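Local coordinates for ADP-ribosylation factor-binding protein GGA1 (Saccharomyces cerevisiae, PDB 5CN2) that may help regulate membrane traffic through the trans-Golgi network as an ARF-binding adaptor, represented here by its C-terminal gamma-adaptin ear (GAE) domain, at residues Gly90-Asn94 / Leu95-Ile99. Residues are numbered along the deposited sequence; the frame is centred on the assembly and turned at random.
Sequences GISVN and LGKPI
Leu95 closes the single helical turn 91-94 by returning its backbone N to Ile91 O, a 2.8 Å hydrogen bond that meets the carbonyl almost head-on, with a C=O...N angle of 172°. This is the last bond of the helical series. Two residues on, Lys97 N bonds weakly, at 3.4 Å, to Ser92 O, five residues back. Between the two donors Gly96 is the first residue to leave the helix; its positive phi and the Lys97-Ser92 bond mark a Schellman motif, and glycine suits a residue with such backbone angles. Gly90 stands at the N-cap, so one glycine marks each end of the turn.

Apolar side chains also touch across the turn. Those of Ile91 and Leu95 cross at a slant, Ile91 CG1 lying 3.5 Å from Leu95 CD1, tighter than usual for two carbons. With CG1 anti to the backbone N (chi1 -168°), Ile91 turns this atom toward the leucine.

The motif links strands 78-89 and 99-109, which belong to different sheets of the ear domain's beta-sandwich. Arg29 NH2 hydrogen-bonds Val93 O, and Gly61 pairs with the Ser92 backbone. A firm helical bond followed by a weak one implies that the helix end depends on the backbone angles of Gly96 as much as on hydrogen bonding, with the Ile91-Leu95 contact on its exposed side.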
loop_
_atom_site.group_PDB
_atom_site.type_symbol
_atom_site.label_atom_id
_atom_site.label_comp_id
_atom_site.label_asym_id
_atom_site.label_seq_id
_atom_site.Cartn_x
_atom_site.Cartn_y
_atom_site.Cartn_z
ATOM N N GLY A 90 -16.173 -1.111 8.280
ATOM C CA GLY A 90 -17.057 -2.249 8.481
ATOM C C GLY A 90 -16.838 -2.969 9.791
ATOM O O GLY A 90 -16.070 -2.531 10.651
ATOM N N ILE A 91 -17.511 -4.098 9.925
ATOM C CA ILE A 91 -17.618 -4.746 11.206
ATOM C C ILE A 91 -16.221 -5.136 11.733
ATOM O O ILE A 91 -15.905 -4.921 12.902
ATOM C CB ILE A 91 -18.658 -5.910 11.153
ATOM C CG1 ILE A 91 -19.002 -6.432 12.564
ATOM C CG2 ILE A 91 -18.181 -7.057 10.274
ATOM C CD1 ILE A 91 -19.532 -5.388 13.543
ATOM N N SER A 92 -15.358 -5.633 10.871
ATOM C CA SER A 92 -14.018 -6.024 11.324
ATOM C C SER A 92 -13.177 -4.882 11.908
ATOM O O SER A 92 -12.375 -5.116 12.802
ATOM C CB SER A 92 -13.257 -6.713 10.208
ATOM O OG SER A 92 -13.739 -8.033 10.097
ATOM N N VAL A 93 -13.368 -3.664 11.404
ATOM C CA VAL A 93 -12.747 -2.484 11.992
ATOM C C VAL A 93 -13.349 -2.214 13.372
ATOM O O VAL A 93 -12.640 -1.854 14.302
ATOM C CB VAL A 93 -12.886 -1.236 11.091
ATOM C CG1 VAL A 93 -12.400 0.008 11.800
ATOM C CG2 VAL A 93 -12.089 -1.423 9.812
ATOM N N ASN A 94 -14.652 -2.428 13.511
ATOM C CA ASN A 94 -15.329 -2.214 14.784
ATOM C C ASN A 94 -14.986 -3.249 15.864
ATOM O O ASN A 94 -14.883 -2.934 17.040
ATOM C CB ASN A 94 -16.835 -2.231 14.559
ATOM C CG ASN A 94 -17.555 -1.260 15.455
ATOM O OD1 ASN A 94 -17.808 -0.111 15.066
ATOM N ND2 ASN A 94 -17.869 -1.703 16.679
ATOM N N LEU A 95 -14.828 -4.493 15.462
ATOM C CA LEU A 95 -14.552 -5.572 16.401
ATOM C C LEU A 95 -13.078 -5.686 16.835
ATOM O O LEU A 95 -12.746 -6.536 17.654
ATOM C CB LEU A 95 -15.059 -6.901 15.821
ATOM C CG LEU A 95 -16.596 -6.981 15.816
ATOM C CD1 LEU A 95 -17.106 -8.111 14.944
ATOM C CD2 LEU A 95 -17.124 -7.160 17.234
ATOM N N GLY A 96 -12.214 -4.828 16.292
ATOM C CA GLY A 96 -10.785 -4.841 16.610
ATOM C C GLY A 96 -10.140 -6.172 16.269
ATOM O O GLY A 96 -9.200 -6.607 16.924
ATOM N N LYS A 97 -10.704 -6.825 15.264
ATOM C CA LYS A 97 -10.183 -8.048 14.700
ATOM C C LYS A 97 -8.983 -7.735 13.806
ATOM O O LYS A 97 -8.894 -6.638 13.256
ATOM C CB LYS A 97 -11.265 -8.711 13.840
ATOM C CG LYS A 97 -11.932 -9.909 14.490
ATOM C CD LYS A 97 -13.202 -10.303 13.754
ATOM C CE LYS A 97 -13.880 -11.471 14.450
ATOM N NZ LYS A 97 -15.307 -11.592 14.048
ATOM N N PRO A 98 -8.072 -8.705 13.630
ATOM C CA PRO A 98 -6.964 -8.496 12.692
ATOM C C PRO A 98 -7.441 -8.505 11.228
ATOM O O PRO A 98 -8.196 -9.389 10.830
ATOM C CB PRO A 98 -6.004 -9.659 12.984
ATOM C CG PRO A 98 -6.541 -10.353 14.195
ATOM C CD PRO A 98 -8.000 -10.021 14.282
ATOM N N ILE A 99 -7.025 -7.498 10.466
ATOM C CA ILE A 99 -7.446 -7.296 9.072
ATOM C C ILE A 99 -6.286 -7.668 8.135
ATOM O O ILE A 99 -5.186 -7.112 8.239
ATOM C CB ILE A 99 -7.866 -5.817 8.830
ATOM C CG1 ILE A 99 -9.295 -5.550 9.330
ATOM C CG2 ILE A 99 -7.805 -5.436 7.359
ATOM C CD1 ILE A 99 -9.463 -5.668 10.824
#